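Local coordinates for tRNA (guanine(26)-N(2))-dimethyltransferase (Pyrococcus horikoshii, PDB 2DUL), which probably dimethylates the N2 amine of guanine 26 in a number of tRNAs, drawing both methyl groups from S-adenosyl-L-methionine, at residues L281-E284 with K285-S288; A220-D224 with H225-A229; C192-V195 with G196-L200; I38-V41 with L42-L46; P275-L278 with G279-K282. All coordinates share one frame; numbering follows the deposited sequence.

Interaction 1: L281-E284 with K285-S288; sequences LKDE and KIVS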
loop_
_atom_site.group_PDB
_atom_site.type_symbol
_atom_site.label_atom_id
_atom_site.label_comp_id
_atom_site.label_asym_id
_atom_site.label_seq_id
_atom_site.Cartn_x
_atom_site.Cartn_y
_atom_site.Cartn_z
ATOM N N LEU A 281 8.953 6.169 -2.370
ATOM C CA LEU A 281 7.906 5.166 -2.220
ATOM C C LEU A 281 8.181 4.379 -0.942
ATOM O O LEU A 281 7.490 3.415 -0.629
ATOM C CB LEU A 281 7.848 4.224 -3.430
ATOM C CG LEU A 281 7.151 4.814 -4.665
ATOM C CD1 LEU A 281 7.045 3.750 -5.753
ATOM C CD2 LEU A 281 5.755 5.322 -4.288
ATOM N N LYS A 282 9.208 4.797 -0.207
ATOM C CA LYS A 282 9.542 4.143 1.050
ATOM C C LYS A 282 10.365 5.043 1.960
ATOM O O LYS A 282 11.040 5.966 1.504
ATOM C CB LYS A 282 10.325 2.846 0.807
ATOM C CG LYS A 282 11.780 3.053 0.370
ATOM C CD LYS A 282 12.575 1.748 0.466
ATOM C CE LYS A 282 14.020 1.925 -0.002
ATOM N NZ LYS A 282 14.789 0.649 0.098
ATOM N N ASP A 283 10.277 4.773 3.256
ATOM C CA ASP A 283 11.058 5.489 4.247
ATOM C C ASP A 283 12.172 4.490 4.542
ATOM O O ASP A 283 11.945 3.492 5.226
ATOM C CB ASP A 283 10.234 5.748 5.509
ATOM C CG ASP A 283 11.036 6.437 6.594
ATOM O OD1 ASP A 283 12.078 5.883 6.992
ATOM O OD2 ASP A 283 10.628 7.527 7.051
ATOM N N GLU A 284 13.358 4.741 3.995
ATOM C CA GLU A 284 14.512 3.857 4.176
ATOM C C GLU A 284 14.675 3.268 5.570
ATOM O O GLU A 284 14.771 2.052 5.723
ATOM C CB GLU A 284 15.806 4.587 3.816
ATOM C CG GLU A 284 16.037 4.779 2.339
ATOM C CD GLU A 284 17.382 5.422 2.056
ATOM O OE1 GLU A 284 18.408 4.867 2.506
ATOM O OE2 GLU A 284 17.411 6.479 1.386
ATOM N N LYS A 285 14.733 4.135 6.576
ATOM C CA LYS A 285 14.900 3.709 7.967
ATOM C C LYS A 285 13.875 2.664 8.394
ATOM O O LYS A 285 14.227 1.566 8.818
ATOM C CB LYS A 285 14.779 4.908 8.914
ATOM C CG LYS A 285 15.799 6.015 8.701
ATOM C CD LYS A 285 15.526 7.215 9.618
ATOM C CE LYS A 285 14.227 7.952 9.255
ATOM N NZ LYS A 285 12.976 7.151 9.479
ATOM N N ILE A 286 12.600 3.026 8.286
ATOM C CA ILE A 286 11.506 2.150 8.685
ATOM C C ILE A 286 11.541 0.790 8.000
ATOM O O ILE A 286 11.439 -0.246 8.660
ATOM C CB ILE A 286 10.145 2.838 8.419
ATOM C CG1 ILE A 286 10.052 4.111 9.263
ATOM C CG2 ILE A 286 8.999 1.890 8.746
ATOM C CD1 ILE A 286 8.805 4.934 9.017
ATOM N N VAL A 287 11.694 0.783 6.681
ATOM C CA VAL A 287 11.728 -0.477 5.946
ATOM C C VAL A 287 12.925 -1.335 6.364
ATOM O O VAL A 287 12.847 -2.566 6.371
ATOM C CB VAL A 287 11.757 -0.226 4.428
ATOM C CG1 VAL A 287 12.022 -1.527 3.686
ATOM C CG2 VAL A 287 10.413 0.370 3.987
ATOM N N SER A 288 14.031 -0.683 6.714
ATOM C CA SER A 288 15.215 -1.412 7.151
ATOM C C SER A 288 14.834 -2.082 8.471
ATOM O O SER A 288 15.104 -3.265 8.681
ATOM C CB SER A 288 16.393 -0.452 7.354
ATOM O OG SER A 288 17.579 -1.157 7.672
HETATM O O HOH W 1 14.715 6.985 6.061
#

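Interaction 2: A220-D224 with H225-A229; sequences AYYKD and HYFRA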
loop_
_atom_site.group_PDB
_atom_site.type_symbol
_atom_site.label_atom_id
_atom_site.label_comp_id
_atom_site.label_asym_id
_atom_site.label_seq_id
_atom_site.Cartn_x
_atom_site.Cartn_y
_atom_site.Cartn_z
ATOM N N ALA A 220 5.139 1.887 0.119
ATOM C CA ALA A 220 4.129 1.677 -0.912
ATOM C C ALA A 220 4.724 0.650 -1.856
ATOM O O ALA A 220 5.884 0.764 -2.257
ATOM C CB ALA A 220 3.829 2.969 -1.645
ATOM N N TYR A 221 3.933 -0.355 -2.213
ATOM C CA TYR A 221 4.437 -1.402 -3.079
ATOM C C TYR A 221 3.334 -2.104 -3.856
ATOM O O TYR A 221 2.148 -1.896 -3.605
ATOM C CB TYR A 221 5.210 -2.422 -2.232
ATOM C CG TYR A 221 4.358 -3.185 -1.237
ATOM C CD1 TYR A 221 3.719 -4.370 -1.603
ATOM C CD2 TYR A 221 4.184 -2.722 0.069
ATOM C CE1 TYR A 221 2.930 -5.077 -0.698
ATOM C CE2 TYR A 221 3.391 -3.424 0.987
ATOM C CZ TYR A 221 2.769 -4.602 0.591
ATOM O OH TYR A 221 1.987 -5.306 1.480
ATOM N N TYR A 222 3.751 -2.930 -4.808
ATOM C CA TYR A 222 2.838 -3.708 -5.631
ATOM C C TYR A 222 3.128 -5.181 -5.358
ATOM O O TYR A 222 4.285 -5.568 -5.197
ATOM C CB TYR A 222 3.073 -3.425 -7.115
ATOM C CG TYR A 222 2.347 -4.388 -8.023
ATOM C CD1 TYR A 222 0.995 -4.222 -8.309
ATOM C CD2 TYR A 222 3.001 -5.506 -8.544
ATOM C CE1 TYR A 222 0.306 -5.145 -9.088
ATOM C CE2 TYR A 222 2.321 -6.438 -9.323
ATOM C CZ TYR A 222 0.975 -6.252 -9.589
ATOM O OH TYR A 222 0.291 -7.173 -10.345
ATOM N N LYS A 223 2.081 -5.997 -5.309
ATOM C CA LYS A 223 2.253 -7.423 -5.072
ATOM C C LYS A 223 1.041 -8.223 -5.521
ATOM O O LYS A 223 -0.077 -7.991 -5.065
ATOM C CB LYS A 223 2.507 -7.697 -3.587
ATOM C CG LYS A 223 2.845 -9.154 -3.263
ATOM C CD LYS A 223 4.220 -9.529 -3.797
ATOM C CE LYS A 223 4.664 -10.901 -3.301
ATOM N NZ LYS A 223 3.864 -12.004 -3.894
ATOM N N ASP A 224 1.282 -9.162 -6.427
ATOM C CA ASP A 224 0.243 -10.045 -6.939
ATOM C C ASP A 224 -1.090 -9.354 -7.217
ATOM O O ASP A 224 -2.116 -9.689 -6.627
ATOM C CB ASP A 224 0.024 -11.204 -5.964
ATOM C CG ASP A 224 -0.646 -12.398 -6.620
ATOM O OD1 ASP A 224 -1.074 -13.320 -5.894
ATOM O OD2 ASP A 224 -0.737 -12.417 -7.865
ATOM N N HIS A 225 -1.054 -8.378 -8.113
ATOM C CA HIS A 225 -2.241 -7.650 -8.529
ATOM C C HIS A 225 -2.968 -6.791 -7.502
ATOM O O HIS A 225 -4.175 -6.573 -7.611
ATOM C CB HIS A 225 -3.216 -8.627 -9.186
ATOM C CG HIS A 225 -2.631 -9.342 -10.363
ATOM N ND1 HIS A 225 -2.123 -8.677 -11.459
ATOM C CD2 HIS A 225 -2.445 -10.661 -10.605
ATOM C CE1 HIS A 225 -1.646 -9.555 -12.323
ATOM N NE2 HIS A 225 -1.830 -10.766 -11.828
ATOM N N TYR A 226 -2.247 -6.317 -6.494
ATOM C CA TYR A 226 -2.854 -5.423 -5.526
ATOM C C TYR A 226 -1.838 -4.343 -5.185
ATOM O O TYR A 226 -0.635 -4.592 -5.159
ATOM C CB TYR A 226 -3.362 -6.177 -4.282
ATOM C CG TYR A 226 -2.348 -6.619 -3.251
ATOM C CD1 TYR A 226 -1.696 -5.692 -2.437
ATOM C CD2 TYR A 226 -2.100 -7.977 -3.032
ATOM C CE1 TYR A 226 -0.828 -6.104 -1.423
ATOM C CE2 TYR A 226 -1.233 -8.402 -2.022
ATOM C CZ TYR A 226 -0.601 -7.460 -1.218
ATOM O OH TYR A 226 0.245 -7.869 -0.204
ATOM N N PHE A 227 -2.335 -3.133 -4.974
ATOM C CA PHE A 227 -1.483 -1.995 -4.664
ATOM C C PHE A 227 -1.666 -1.616 -3.205
ATOM O O PHE A 227 -2.793 -1.555 -2.708
ATOM C CB PHE A 227 -1.844 -0.829 -5.582
ATOM C CG PHE A 227 -1.782 -1.178 -7.046
ATOM C CD1 PHE A 227 -2.760 -1.986 -7.626
ATOM C CD2 PHE A 227 -0.734 -0.721 -7.838
ATOM C CE1 PHE A 227 -2.694 -2.334 -8.976
ATOM C CE2 PHE A 227 -0.657 -1.062 -9.190
ATOM C CZ PHE A 227 -1.640 -1.872 -9.760
ATOM N N ARG A 228 -0.551 -1.356 -2.531
ATOM C CA ARG A 228 -0.543 -1.029 -1.109
ATOM C C ARG A 228 0.196 0.278 -0.828
ATOM O O ARG A 228 1.284 0.511 -1.353
ATOM C CB ARG A 228 0.161 -2.151 -0.340
ATOM C CG ARG A 228 -0.675 -2.912 0.667
ATOM C CD ARG A 228 -1.224 -2.020 1.767
ATOM N NE ARG A 228 -1.519 -2.787 2.975
ATOM C CZ ARG A 228 -2.415 -2.431 3.892
ATOM N NH1 ARG A 228 -3.119 -1.318 3.739
ATOM N NH2 ARG A 228 -2.592 -3.181 4.971
ATOM N N ALA A 229 -0.380 1.118 0.023
ATOM C CA ALA A 229 0.261 2.380 0.366
ATOM C C ALA A 229 0.087 2.724 1.836
ATOM O O ALA A 229 -1.039 2.809 2.335
ATOM C CB ALA A 229 -0.301 3.510 -0.496
HETATM O O HOH W 2 0.325 -4.923 3.576
#

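Interaction 3: C192-V195 with G196-L200; sequences CHEV and GTRIL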
loop_
_atom_site.group_PDB
_atom_site.type_symbol
_atom_site.label_atom_id
_atom_site.label_comp_id
_atom_site.label_asym_id
_atom_site.label_seq_id
_atom_site.Cartn_x
_atom_site.Cartn_y
_atom_site.Cartn_z
ATOM N N CYS A 192 3.513 -0.079 -15.606
ATOM C CA CYS A 192 2.211 0.060 -14.956
ATOM C C CYS A 192 2.113 -0.283 -13.471
ATOM O O CYS A 192 1.392 0.395 -12.735
ATOM C CB CYS A 192 1.134 -0.706 -15.738
ATOM S SG CYS A 192 1.195 -2.496 -15.624
ATOM N N HIS A 193 2.823 -1.311 -13.013
ATOM C CA HIS A 193 2.765 -1.662 -11.601
ATOM C C HIS A 193 3.238 -0.478 -10.751
ATOM O O HIS A 193 2.627 -0.151 -9.731
ATOM C CB HIS A 193 3.632 -2.889 -11.314
ATOM C CG HIS A 193 3.125 -4.148 -11.947
ATOM N ND1 HIS A 193 3.883 -5.298 -12.030
ATOM C CD2 HIS A 193 1.936 -4.439 -12.529
ATOM C CE1 HIS A 193 3.183 -6.240 -12.639
ATOM N NE2 HIS A 193 1.998 -5.745 -12.951
ATOM N N GLU A 194 4.321 0.172 -11.170
ATOM C CA GLU A 194 4.814 1.303 -10.396
ATOM C C GLU A 194 3.970 2.555 -10.606
ATOM O O GLU A 194 3.683 3.271 -9.647
ATOM C CB GLU A 194 6.277 1.624 -10.714
ATOM C CG GLU A 194 6.816 2.705 -9.765
ATOM C CD GLU A 194 8.287 3.010 -9.937
ATOM O OE1 GLU A 194 9.037 2.130 -10.403
ATOM O OE2 GLU A 194 8.701 4.134 -9.572
ATOM N N VAL A 195 3.583 2.831 -11.850
ATOM C CA VAL A 195 2.766 4.016 -12.126
ATOM C C VAL A 195 1.454 3.924 -11.346
ATOM O O VAL A 195 1.003 4.906 -10.742
ATOM C CB VAL A 195 2.483 4.165 -13.640
ATOM C CG1 VAL A 195 1.489 5.300 -13.889
ATOM C CG2 VAL A 195 3.786 4.452 -14.376
ATOM N N GLY A 196 0.852 2.736 -11.345
ATOM C CA GLY A 196 -0.384 2.538 -10.610
ATOM C C GLY A 196 -0.171 2.804 -9.129
ATOM O O GLY A 196 -1.029 3.390 -8.456
ATOM N N THR A 197 0.982 2.376 -8.619
ATOM C CA THR A 197 1.312 2.570 -7.215
ATOM C C THR A 197 1.494 4.066 -6.933
ATOM O O THR A 197 1.043 4.567 -5.904
ATOM C CB THR A 197 2.606 1.802 -6.829
ATOM O OG1 THR A 197 2.386 0.394 -6.970
ATOM C CG2 THR A 197 2.998 2.088 -5.395
ATOM N N ARG A 198 2.142 4.775 -7.854
ATOM C CA ARG A 198 2.356 6.210 -7.683
ATOM C C ARG A 198 1.059 6.988 -7.868
ATOM O O ARG A 198 0.896 8.064 -7.296
ATOM C CB ARG A 198 3.434 6.712 -8.650
ATOM C CG ARG A 198 4.827 6.284 -8.227
ATOM C CD ARG A 198 5.905 6.708 -9.208
ATOM N NE ARG A 198 7.202 6.207 -8.757
ATOM C CZ ARG A 198 7.934 6.766 -7.798
ATOM N NH1 ARG A 198 9.092 6.220 -7.454
ATOM N NH2 ARG A 198 7.522 7.882 -7.199
ATOM N N ILE A 199 0.136 6.449 -8.665
ATOM C CA ILE A 199 -1.161 7.092 -8.856
ATOM C C ILE A 199 -1.928 6.996 -7.535
ATOM O O ILE A 199 -2.557 7.960 -7.096
ATOM C CB ILE A 199 -1.994 6.415 -9.987
ATOM C CG1 ILE A 199 -1.437 6.823 -11.356
ATOM C CG2 ILE A 199 -3.468 6.848 -9.890
ATOM C CD1 ILE A 199 -2.036 6.053 -12.529
ATOM N N LEU A 200 -1.855 5.837 -6.889
ATOM C CA LEU A 200 -2.540 5.636 -5.613
ATOM C C LEU A 200 -2.001 6.608 -4.560
ATOM O O LEU A 200 -2.766 7.258 -3.851
ATOM C CB LEU A 200 -2.330 4.205 -5.115
ATOM C CG LEU A 200 -3.440 3.511 -4.315
ATOM C CD1 LEU A 200 -2.811 2.398 -3.481
ATOM C CD2 LEU A 200 -4.174 4.489 -3.428
#

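Interaction 4: I38-V41 with L42-L46; sequences IVVV and LLNIL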
loop_
_atom_site.group_PDB
_atom_site.type_symbol
_atom_site.label_atom_id
_atom_site.label_comp_id
_atom_site.label_asym_id
_atom_site.label_seq_id
_atom_site.Cartn_x
_atom_site.Cartn_y
_atom_site.Cartn_z
ATOM N N ILE A 38 2.677 -7.994 6.709
ATOM C CA ILE A 38 3.373 -6.732 6.465
ATOM C C ILE A 38 2.886 -5.630 7.394
ATOM O O ILE A 38 3.692 -4.942 8.027
ATOM C CB ILE A 38 3.205 -6.267 4.986
ATOM C CG1 ILE A 38 3.696 -7.360 4.035
ATOM C CG2 ILE A 38 3.985 -4.980 4.739
ATOM C CD1 ILE A 38 5.139 -7.760 4.245
ATOM N N VAL A 39 1.571 -5.459 7.486
ATOM C CA VAL A 39 1.037 -4.419 8.354
ATOM C C VAL A 39 1.361 -4.721 9.822
ATOM O O VAL A 39 1.674 -3.809 10.595
ATOM C CB VAL A 39 -0.501 -4.220 8.135
ATOM C CG1 VAL A 39 -1.256 -5.507 8.381
ATOM C CG2 VAL A 39 -1.010 -3.108 9.038
ATOM N N VAL A 40 1.310 -5.994 10.204
ATOM C CA VAL A 40 1.636 -6.384 11.577
ATOM C C VAL A 40 3.076 -5.975 11.881
ATOM O O VAL A 40 3.372 -5.441 12.954
ATOM C CB VAL A 40 1.478 -7.917 11.783
ATOM C CG1 VAL A 40 2.229 -8.375 13.034
ATOM C CG2 VAL A 40 0.003 -8.262 11.920
ATOM N N VAL A 41 3.970 -6.217 10.926
ATOM C CA VAL A 41 5.371 -5.858 11.101
ATOM C C VAL A 41 5.509 -4.351 11.274
ATOM O O VAL A 41 6.174 -3.875 12.197
ATOM C CB VAL A 41 6.219 -6.304 9.892
ATOM C CG1 VAL A 41 7.634 -5.731 10.002
ATOM C CG2 VAL A 41 6.275 -7.826 9.835
ATOM N N LEU A 42 4.859 -3.607 10.386
ATOM C CA LEU A 42 4.906 -2.153 10.426
ATOM C C LEU A 42 4.398 -1.593 11.748
ATOM O O LEU A 42 5.028 -0.714 12.339
ATOM C CB LEU A 42 4.089 -1.565 9.269
ATOM C CG LEU A 42 4.084 -0.034 9.171
ATOM C CD1 LEU A 42 5.517 0.472 9.048
ATOM C CD2 LEU A 42 3.251 0.414 7.976
ATOM N N LEU A 43 3.264 -2.102 12.216
ATOM C CA LEU A 43 2.689 -1.618 13.462
ATOM C C LEU A 43 3.601 -1.865 14.658
ATOM O O LEU A 43 3.551 -1.125 15.640
ATOM C CB LEU A 43 1.308 -2.244 13.700
ATOM C CG LEU A 43 0.111 -1.430 13.181
ATOM C CD1 LEU A 43 0.362 -0.935 11.770
ATOM C CD2 LEU A 43 -1.144 -2.285 13.242
ATOM N N ASN A 44 4.438 -2.894 14.571
ATOM C CA ASN A 44 5.364 -3.203 15.652
ATOM C C ASN A 44 6.531 -2.225 15.669
ATOM O O ASN A 44 7.341 -2.225 16.597
ATOM C CB ASN A 44 5.867 -4.640 15.522
ATOM C CG ASN A 44 4.980 -5.626 16.255
ATOM O OD1 ASN A 44 4.965 -5.655 17.484
ATOM N ND2 ASN A 44 4.224 -6.426 15.509
ATOM N N ILE A 45 6.607 -1.386 14.640
ATOM C CA ILE A 45 7.651 -0.378 14.543
ATOM C C ILE A 45 7.057 0.977 14.909
ATOM O O ILE A 45 7.620 1.711 15.720
ATOM C CB ILE A 45 8.231 -0.288 13.108
ATOM C CG1 ILE A 45 8.862 -1.624 12.709
ATOM C CG2 ILE A 45 9.264 0.828 13.026
ATOM C CD1 ILE A 45 9.986 -2.069 13.618
ATOM N N LEU A 46 5.907 1.296 14.318
ATOM C CA LEU A 46 5.247 2.577 14.565
ATOM C C LEU A 46 4.434 2.642 15.853
ATOM O O LEU A 46 4.224 3.725 16.399
ATOM C CB LEU A 46 4.379 2.952 13.361
ATOM C CG LEU A 46 5.137 3.688 12.247
ATOM C CD1 LEU A 46 6.507 3.067 12.032
ATOM C CD2 LEU A 46 4.322 3.657 10.965
#

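Interaction 5: P275-L278 with G279-K282; sequences PVWL and GPLK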
loop_
_atom_site.group_PDB
_atom_site.type_symbol
_atom_site.label_atom_id
_atom_site.label_comp_id
_atom_site.label_asym_id
_atom_site.label_seq_id
_atom_site.Cartn_x
_atom_site.Cartn_y
_atom_site.Cartn_z
ATOM N N PRO A 275 -1.844 12.811 -12.824
ATOM C CA PRO A 275 -0.700 13.005 -11.931
ATOM C C PRO A 275 -0.303 11.789 -11.096
ATOM O O PRO A 275 -1.136 10.953 -10.750
ATOM C CB PRO A 275 -1.137 14.186 -11.064
ATOM C CG PRO A 275 -2.625 13.989 -10.966
ATOM C CD PRO A 275 -2.989 13.634 -12.400
ATOM N N VAL A 276 0.989 11.692 -10.805
ATOM C CA VAL A 276 1.525 10.621 -9.983
ATOM C C VAL A 276 2.422 11.232 -8.918
ATOM O O VAL A 276 2.870 12.375 -9.041
ATOM C CB VAL A 276 2.389 9.625 -10.791
ATOM C CG1 VAL A 276 1.548 8.928 -11.855
ATOM C CG2 VAL A 276 3.570 10.365 -11.428
ATOM N N TRP A 277 2.669 10.462 -7.868
ATOM C CA TRP A 277 3.558 10.877 -6.791
ATOM C C TRP A 277 4.961 10.630 -7.343
ATOM O O TRP A 277 5.243 9.536 -7.836
ATOM C CB TRP A 277 3.307 9.994 -5.563
ATOM C CG TRP A 277 4.254 10.197 -4.432
ATOM C CD1 TRP A 277 5.274 9.372 -4.059
ATOM C CD2 TRP A 277 4.227 11.263 -3.474
ATOM N NE1 TRP A 277 5.878 9.851 -2.920
ATOM C CE2 TRP A 277 5.255 11.011 -2.540
ATOM C CE3 TRP A 277 3.427 12.402 -3.312
ATOM C CZ2 TRP A 277 5.510 11.859 -1.456
ATOM C CZ3 TRP A 277 3.681 13.249 -2.230
ATOM C CH2 TRP A 277 4.714 12.968 -1.319
ATOM N N LEU A 278 5.823 11.645 -7.301
ATOM C CA LEU A 278 7.198 11.494 -7.784
ATOM C C LEU A 278 8.175 11.488 -6.611
ATOM O O LEU A 278 9.392 11.535 -6.800
ATOM C CB LEU A 278 7.573 12.626 -8.752
ATOM C CG LEU A 278 6.866 12.653 -10.111
ATOM C CD1 LEU A 278 7.396 13.806 -10.951
ATOM C CD2 LEU A 278 7.110 11.327 -10.830
ATOM N N GLY A 279 7.634 11.431 -5.399
ATOM C CA GLY A 279 8.484 11.399 -4.224
ATOM C C GLY A 279 8.888 9.978 -3.879
ATOM O O GLY A 279 8.714 9.068 -4.694
ATOM N N PRO A 280 9.439 9.751 -2.677
ATOM C CA PRO A 280 9.871 8.423 -2.224
ATOM C C PRO A 280 8.701 7.449 -2.108
ATOM O O PRO A 280 7.582 7.853 -1.794
ATOM C CB PRO A 280 10.483 8.703 -0.849
ATOM C CG PRO A 280 10.895 10.157 -0.927
ATOM C CD PRO A 280 9.746 10.780 -1.667
ATOM N N LEU A 281 8.953 6.169 -2.370
ATOM C CA LEU A 281 7.906 5.166 -2.220
ATOM C C LEU A 281 8.181 4.379 -0.942
ATOM O O LEU A 281 7.490 3.415 -0.629
ATOM C CB LEU A 281 7.848 4.224 -3.430
ATOM C CG LEU A 281 7.151 4.814 -4.665
ATOM C CD1 LEU A 281 7.045 3.750 -5.753
ATOM C CD2 LEU A 281 5.755 5.322 -4.288
ATOM N N LYS A 282 9.208 4.797 -0.207
ATOM C CA LYS A 282 9.542 4.143 1.050
ATOM C C LYS A 282 10.365 5.043 1.960
ATOM O O LYS A 282 11.040 5.966 1.504
ATOM C CB LYS A 282 10.325 2.846 0.807
ATOM C CG LYS A 282 11.780 3.053 0.370
ATOM C CD LYS A 282 12.575 1.748 0.466
ATOM C CE LYS A 282 14.020 1.925 -0.002
ATOM N NZ LYS A 282 14.789 0.649 0.098
#

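Interaction 1: L281-E284 with K285-S288
D283 and K285 form the charged part of this turn. The K285 chain bends at its last two torsions and brings NZ back to D283 in a salt bridge, 2.9 Å from OD1 on its syn lone pair, with a weak second bond to OD2 at 3.4 Å. The same OD1 also serves the backbone: I286 N donates to it at 3.2 Å, almost straight (175°) but from above the carboxylate plane. With CG anti to the backbone N (chi1 177°), the D283 carboxylate lies over the first turn of helix 284-295. This makes D283 the N-cap of that helix, its side chain taking up a first-turn amide, I286 N, that has no helical carbonyl before it to bond to. A negative group at this end would also be expected to sit well with the helix dipole. Water 1 adds to the cap, donating to D283 OD1 and accepting from K285 N at 2.9 Å. Regular helical bonding begins at once behind it, V287 N to D283 O at 3.1 Å and S288 N to E284 O at 3.0 Å. The van der Waals contacts are few: I286 CD1 rests 3.6 Å from D283 CG, the two side chains crossing at about a right angle, and V287 CG2 makes an apolar touch 4.0 Å from K282 CB. The far end of K282 is held elsewhere, its NZ donating to the carbonyls of I312 and E315.

Interaction 2: A220-D224 with H225-A229
Y221 and R228 pack side by side: R228 CB sits over one face of the Y221 ring, 3.8 Å from its centroid, the arginine's aliphatic start lying against the flat of the ring toward its rim. A chi1 of 65°, CG between backbone N and carbonyl carbon, lays the Y221 ring there. Farther along the same face of the sheet Y226 repeats the pattern, receiving K223 CB over its ring at 4.2 Å from the centroid. Its CE1 comes within 4.0 Å of Y221 CE1, and its hydroxyl lies near the plane of the Y221 ring, at the edge. Replacing Y226 with an alanine would probably leave K223 CB without the ring it rests on and open a gap beside Y221. These residues belong to a beta hairpin of strands 213-223 and 226-235, antiparallel at 164°, with Y221 and R228 as a hydrogen-bonded pair. On the face carrying A220, Y222, F227 and A229, the edge of Y222 is pushed into the face of F227 in a T-shaped stack, centroids 5.1 Å apart and planes at 61°. The Y222 hydroxyl reaches the turn, where H225 N gives it a weak bond of 2.9 Å. Water 2 bridges Y221 OH and R228 NE, accepting from the latter at 2.9 Å. Beyond it the R228 guanidinium pairs with D136 and lies close to R61, predicted to bind S-adenosyl-L-methionine, while H193 stacks on Y222.

Interaction 3: C192-V195 with G196-L200
Successive i-to-i+4 bonds run the length of this first part of helix 192-209, from G196 N to C192 O at 2.8 Å through to I199 N and V195 O at 2.7 Å. Along one side E194 and R198 extend side by side, pointing the same way. E194 OE2 is gripped by two guanidinium nitrogens, NE at 2.7 Å and NH1 at 3.0 Å, both bonds lying in the guanidinium plane. NE uses the anti lone pair of OE2, NH1 comes nearly end-on, and the carboxylate is twisted 42° from the guanidinium. This is the intrahelical i-to-i+4 salt bridge, here buried, and further partners hold each group: K363 and L320 N on E194, the carbonyls of W277 and G279 on R198 NH2. The T197 hydroxyl finds its partner one turn back. OG1, beside its own backbone N (chi1 -64°), donates to H193 O at 2.8 Å, so that carbonyl takes two donors, T197 N and OG1, from opposite faces of its plane. V195 CG1 and I199 CD1 touch at 3.9 Å on another side of the helix. The T197 side meets the sheet, touching A220, Y222 and F227 of the hairpin strands.

Interaction 4: I38-V41 with L42-L46
Helix 33-46, whose first turn holds R36, a residue predicted to bind S-adenosyl-L-methionine, carries this contact in its C-terminal half. L42 N to I38 O at 3.0 Å and L43 N to V39 O at 2.8 Å are ordinary helical bonds. The side chain that departs from routine is N44. Its backbone N donates to V40 O at 3.2 Å and, weakly, to V41 O; its ND2 bends back to the same V40 O at 2.9 Å. The two N44 donors reach that carbonyl from opposite faces of its plane, ND2 from well above it, 46° out. N44 lies alongside V40, with ND2 also 3.7 Å from V40 CG1. On a neighbouring side V39 CG2, the branch anti to the backbone N, packs against L43 CD1 at 3.8 Å, the two side chains running the same way toward F65 of helix 60-68. ND2 also donates to E68 O. A leucine in place of N44 has no amide to offer, which would probably leave E68 O without this donor and V40 O with the backbone bond but not the side-chain one. Through ND2, then, one carboxamide bonds a carbonyl of its own helix, V40 O, and one of helix 60-68, E68 O.

Interaction 5: P275-L278 with G279-K282
The indole of W277 lies over the backbone of G279, whose N sits 3.4 Å from CD1 and whose CA is 3.7 Å from CE2, both over one face of the ring. The chain is thus folded against the tryptophan. G279 has no CB; one placed there would lie about 2.8 Å from W277 CZ2, so the backbone can come this close because the residue is bare. W277 reaches this place with CG on the far side of CA from its backbone N (chi1 173°), carrying the indole forward over the residues that follow it. The polar edge of the ring is then used. NE1 donates to P280 O at 2.9 Å with an angle of 151° at the hydrogen; the acceptor lies close to the indole plane, whereas the donor sits above the carbonyl plane, 38° out of it. That bond joins the end of strand 273-277 to the loop leading away from it. L281 adds a looser apolar touch, its CD2 standing 4.1 Å from CD1 of W277, and the P280 ring passes the indole with CD 4.2 Å from NE1. Around this loop the backbone is anchored from outside: L278 shares a backbone hydrogen bond with K246, D317 accepts from L281 N, and W277 itself rests on V217 and V201. The setting is the loop that leaves the edge strand 273-277 of the three-stranded antiparallel sheet, with a tryptophan side chain bonded across to the backbone three residues on.

How the interactions relate
Interactions 1 and 5 share L281 and K282, so the loop after strand 273-277 runs straight into the capped helix. L281 O also meets A220 N at 2.9 Å, probably a hydrogen bond, tying both to the hairpin of interaction 2. Interaction 3 packs against one face of that hairpin, centres about 9 Å apart, with Y222 CE2 only 3.3 Å from H193 ND1, and R198 NH2 reaches W277 O at 2.9 Å in interaction 5. Interaction 4 touches interaction 1 through I286 CG2 and L42 CD1 at 3.8 Å. Interactions 2 and 4 approach the predicted S-adenosyl-L-methionine site, through R228 and V39 beside R61; interactions 3 and 4 do not touch.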